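Local structure of phosphate binding protein (Planctomyces limnophilus, 4JWO) at residues 160-173 with 206-218. The protein probably binds phosphate and takes part in a system that transports it across the cytoplasmic membrane. Residues are numbered along the deposited sequence; the frame is centred on the assembly and turned at random.
Sequences VAELNKIWAADSKV and VINGKAKSSRSDY
Arg215 reaches Ile166 and Val173, a worked example of one guanidinium joining the last turn of a helix to the loop that follows it. The backbone N of Arg215 bonds Trp167 O at 3.1 Å, reaching it from above the carbonyl plane. CB of Arg215 then passes Ala168 O, 3.6 Å away, CG lies obliquely beside the indole of Trp167, and Arg215 CD packs 3.1 Å from Ile166 O. A bend at chi3 (-67°) brings the guanidinium against Ser171 O, which lies over the centre of one face. Its hydrogen-bond partners sit near its plane. Arg215 NH1 binds two carbonyls, Ile166 O at 2.9 Å and Val173 O at 2.7 Å, the latter on a lone pair, and Arg215 NH2 adds a weak bond to Val173 O. NE and NH2 take one oxygen each of Asp217, the link from Arg215 NH2 to Asp217 OD2 being a 2.8 Å salt bridge, which is likely to keep Asp217 ionised. A leucine here would probably leave Ile166 O and Val173 O without this donor and Asp217 without its counter-charge.

One turn earlier, Asn164 ND2 donates to Asn208 OD1 at 2.9 Å, the two amides turned 63° apart. Asn208 ND2 bonds Ser213 O and, weakly, Trp167 O. Next to this pair Ile207 supplies the apolar contacts, CG2 against Leu163 CB and CD1 against Val160 CG1. Back at the last residue of the helix, Trp167 meets Tyr218 in a T-shaped stack, Trp167 CZ3 3.6 Å from Tyr218 CG and the planes at 77°, while Tyr218 OH bonds Ala193 O. The contact thus fastens helix 160-167 to helix 198-208 and the loop leading to strand 219-220, within one lobe of a two-lobed periplasmic-binding-protein fold of the PstS family.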
# COMPACT_ATOMS: atom_id res chain seq x y z
N VAL A 160 10.75 -11.94 -7.67
CA VAL A 160 9.56 -11.31 -8.23
C VAL A 160 9.17 -12.01 -9.53
O VAL A 160 7.99 -12.27 -9.76
CB VAL A 160 9.78 -9.81 -8.46
CG1 VAL A 160 8.67 -9.22 -9.33
CG2 VAL A 160 9.85 -9.10 -7.12
N ALA A 161 10.17 -12.37 -10.34
CA ALA A 161 9.90 -13.09 -11.58
C ALA A 161 9.18 -14.41 -11.32
O ALA A 161 8.27 -14.77 -12.06
CB ALA A 161 11.18 -13.31 -12.36
N GLU A 162 9.58 -15.13 -10.28
CA GLU A 162 8.91 -16.38 -9.94
C GLU A 162 7.49 -16.14 -9.47
O GLU A 162 6.57 -16.88 -9.82
CB GLU A 162 9.70 -17.18 -8.90
CG GLU A 162 10.87 -17.89 -9.52
CD GLU A 162 11.91 -18.33 -8.52
OE1 GLU A 162 11.86 -17.89 -7.35
OE2 GLU A 162 12.78 -19.14 -8.91
N LEU A 163 7.30 -15.09 -8.68
CA LEU A 163 5.95 -14.76 -8.24
C LEU A 163 5.06 -14.39 -9.42
O LEU A 163 3.87 -14.72 -9.45
CB LEU A 163 6.00 -13.66 -7.17
CG LEU A 163 6.63 -14.15 -5.84
CD1 LEU A 163 7.01 -12.98 -4.93
CD2 LEU A 163 5.69 -15.10 -5.10
N ASN A 164 5.64 -13.72 -10.41
CA ASN A 164 4.91 -13.36 -11.62
C ASN A 164 4.56 -14.60 -12.43
O ASN A 164 3.47 -14.72 -12.98
CB ASN A 164 5.70 -12.34 -12.46
CG ASN A 164 5.10 -12.10 -13.82
OD1 ASN A 164 5.72 -12.41 -14.84
ND2 ASN A 164 3.89 -11.55 -13.86
N LYS A 165 5.49 -15.54 -12.49
CA LYS A 165 5.25 -16.80 -13.17
C LYS A 165 4.02 -17.51 -12.58
O LYS A 165 3.25 -18.13 -13.30
CB LYS A 165 6.50 -17.68 -13.02
CG LYS A 165 6.57 -18.86 -13.95
CD LYS A 165 7.90 -19.58 -13.75
CE LYS A 165 8.13 -20.65 -14.78
NZ LYS A 165 9.41 -21.37 -14.51
N ILE A 166 3.86 -17.39 -11.27
CA ILE A 166 2.74 -18.03 -10.57
C ILE A 166 1.44 -17.23 -10.72
O ILE A 166 0.37 -17.80 -10.98
CB ILE A 166 3.05 -18.17 -9.07
CG1 ILE A 166 4.18 -19.19 -8.85
CG2 ILE A 166 1.81 -18.59 -8.30
CD1 ILE A 166 4.77 -19.12 -7.48
N TRP A 167 1.52 -15.92 -10.54
CA TRP A 167 0.33 -15.08 -10.37
C TRP A 167 -0.17 -14.34 -11.59
O TRP A 167 -1.26 -13.76 -11.56
CB TRP A 167 0.58 -14.05 -9.26
CG TRP A 167 0.53 -14.64 -7.88
CD1 TRP A 167 1.59 -14.98 -7.10
CD2 TRP A 167 -0.66 -14.96 -7.14
NE1 TRP A 167 1.14 -15.47 -5.90
CE2 TRP A 167 -0.24 -15.49 -5.90
CE3 TRP A 167 -2.03 -14.85 -7.39
CZ2 TRP A 167 -1.13 -15.90 -4.91
CZ3 TRP A 167 -2.92 -15.27 -6.42
CH2 TRP A 167 -2.47 -15.78 -5.19
N ALA A 168 0.60 -14.35 -12.68
CA ALA A 168 0.25 -13.55 -13.85
C ALA A 168 -1.12 -13.91 -14.38
O ALA A 168 -1.59 -15.04 -14.21
CB ALA A 168 1.28 -13.73 -14.95
N ALA A 169 -1.73 -12.94 -15.06
CA ALA A 169 -3.04 -13.10 -15.66
C ALA A 169 -3.15 -14.35 -16.53
O ALA A 169 -4.21 -14.97 -16.59
CB ALA A 169 -3.39 -11.87 -16.48
N ASP A 170 -2.06 -14.70 -17.21
CA ASP A 170 -2.04 -15.83 -18.12
C ASP A 170 -1.31 -17.04 -17.55
O ASP A 170 -1.04 -18.00 -18.27
CB ASP A 170 -1.40 -15.44 -19.45
CG ASP A 170 0.10 -15.18 -19.34
OD1 ASP A 170 0.56 -14.67 -18.29
OD2 ASP A 170 0.82 -15.48 -20.31
N SER A 171 -1.01 -17.02 -16.26
CA SER A 171 -0.32 -18.16 -15.64
C SER A 171 -1.25 -19.33 -15.42
O SER A 171 -2.36 -19.18 -14.89
CB SER A 171 0.30 -17.78 -14.31
OG SER A 171 0.89 -18.94 -13.73
N LYS A 172 -0.79 -20.51 -15.84
CA LYS A 172 -1.51 -21.75 -15.59
C LYS A 172 -0.74 -22.61 -14.60
O LYS A 172 -1.04 -23.79 -14.44
CB LYS A 172 -1.67 -22.54 -16.89
CG LYS A 172 -2.11 -21.69 -18.07
CD LYS A 172 -3.42 -20.97 -17.77
CE LYS A 172 -3.69 -19.90 -18.82
NZ LYS A 172 -5.03 -19.28 -18.65
N VAL A 173 0.27 -22.02 -13.96
CA VAL A 173 1.15 -22.78 -13.07
C VAL A 173 0.34 -23.43 -11.97
O VAL A 173 -0.46 -22.78 -11.30
CB VAL A 173 2.27 -21.89 -12.46
CG1 VAL A 173 2.92 -22.57 -11.24
CG2 VAL A 173 3.31 -21.59 -13.52
N VAL A 206 2.99 -4.66 -8.51
CA VAL A 206 4.44 -4.78 -8.44
C VAL A 206 4.95 -6.16 -8.84
O VAL A 206 6.12 -6.30 -9.22
CB VAL A 206 5.01 -4.33 -7.08
CG1 VAL A 206 4.59 -2.88 -6.81
CG2 VAL A 206 4.57 -5.27 -5.96
N ILE A 207 4.07 -7.15 -8.81
CA ILE A 207 4.44 -8.50 -9.22
C ILE A 207 4.14 -8.75 -10.70
O ILE A 207 4.96 -9.32 -11.43
CB ILE A 207 3.77 -9.58 -8.35
CG1 ILE A 207 4.25 -9.48 -6.89
CG2 ILE A 207 4.04 -10.96 -8.90
CD1 ILE A 207 5.78 -9.50 -6.73
N ASN A 208 2.96 -8.30 -11.16
CA ASN A 208 2.56 -8.55 -12.54
C ASN A 208 2.73 -7.36 -13.47
O ASN A 208 2.89 -7.54 -14.68
CB ASN A 208 1.12 -9.05 -12.59
CG ASN A 208 0.96 -10.39 -11.92
OD1 ASN A 208 1.90 -11.17 -11.84
ND2 ASN A 208 -0.25 -10.68 -11.43
N GLY A 209 2.67 -6.15 -12.92
CA GLY A 209 2.73 -4.96 -13.75
C GLY A 209 1.55 -4.02 -13.65
O GLY A 209 0.58 -4.27 -12.93
N LYS A 210 1.65 -2.91 -14.38
CA LYS A 210 0.67 -1.83 -14.32
C LYS A 210 -0.75 -2.26 -14.67
O LYS A 210 -1.72 -1.62 -14.25
CB LYS A 210 1.11 -0.66 -15.20
N ALA A 211 -0.89 -3.34 -15.43
CA ALA A 211 -2.20 -3.86 -15.81
C ALA A 211 -3.03 -4.22 -14.58
O ALA A 211 -4.26 -4.31 -14.66
CB ALA A 211 -2.07 -5.06 -16.74
N LYS A 212 -2.35 -4.45 -13.46
CA LYS A 212 -2.99 -4.59 -12.15
C LYS A 212 -4.01 -5.71 -12.12
O LYS A 212 -5.13 -5.54 -11.63
CB LYS A 212 -3.64 -3.28 -11.74
CG LYS A 212 -2.66 -2.24 -11.24
CD LYS A 212 -2.73 -2.14 -9.74
CE LYS A 212 -3.33 -0.82 -9.32
NZ LYS A 212 -4.75 -0.63 -9.72
N SER A 213 -3.61 -6.87 -12.64
CA SER A 213 -4.48 -8.02 -12.75
C SER A 213 -3.73 -9.25 -12.28
O SER A 213 -2.52 -9.21 -12.10
CB SER A 213 -4.82 -8.22 -14.21
OG SER A 213 -3.62 -8.39 -14.95
N SER A 214 -4.46 -10.34 -12.08
CA SER A 214 -3.85 -11.64 -11.81
C SER A 214 -4.76 -12.75 -12.32
O SER A 214 -5.91 -12.49 -12.69
CB SER A 214 -3.56 -11.84 -10.32
OG SER A 214 -4.72 -12.19 -9.59
N ARG A 215 -4.27 -13.98 -12.32
CA ARG A 215 -5.14 -15.12 -12.54
C ARG A 215 -6.22 -15.09 -11.47
O ARG A 215 -6.04 -14.51 -10.39
CB ARG A 215 -4.34 -16.42 -12.43
CG ARG A 215 -3.76 -16.65 -11.04
CD ARG A 215 -2.74 -17.77 -11.04
NE ARG A 215 -3.33 -19.07 -11.32
CZ ARG A 215 -2.63 -20.20 -11.40
NH1 ARG A 215 -1.31 -20.17 -11.24
NH2 ARG A 215 -3.25 -21.35 -11.66
N SER A 216 -7.36 -15.70 -11.76
CA SER A 216 -8.46 -15.67 -10.81
C SER A 216 -8.68 -17.00 -10.09
O SER A 216 -9.52 -17.08 -9.18
CB SER A 216 -9.74 -15.26 -11.52
OG SER A 216 -10.11 -16.22 -12.49
N ASP A 217 -7.96 -18.04 -10.51
CA ASP A 217 -8.13 -19.35 -9.89
C ASP A 217 -7.23 -19.50 -8.66
O ASP A 217 -6.14 -20.09 -8.71
CB ASP A 217 -7.94 -20.50 -10.88
CG ASP A 217 -6.61 -20.45 -11.60
OD1 ASP A 217 -6.15 -19.33 -11.91
OD2 ASP A 217 -6.03 -21.53 -11.86
N TYR A 218 -7.69 -18.93 -7.57
CA TYR A 218 -7.02 -19.02 -6.28
C TYR A 218 -8.06 -18.80 -5.21
O TYR A 218 -9.19 -18.39 -5.50
CB TYR A 218 -5.88 -18.00 -6.18
CG TYR A 218 -6.29 -16.54 -6.15
CD1 TYR A 218 -6.48 -15.83 -7.33
CD2 TYR A 218 -6.41 -15.85 -4.95
CE1 TYR A 218 -6.84 -14.49 -7.32
CE2 TYR A 218 -6.77 -14.51 -4.92
CZ TYR A 218 -6.98 -13.84 -6.11
OH TYR A 218 -7.31 -12.50 -6.09
O HOH W 1 2.66 -10.11 -15.96
O HOH W 2 -5.00 -19.48 -14.57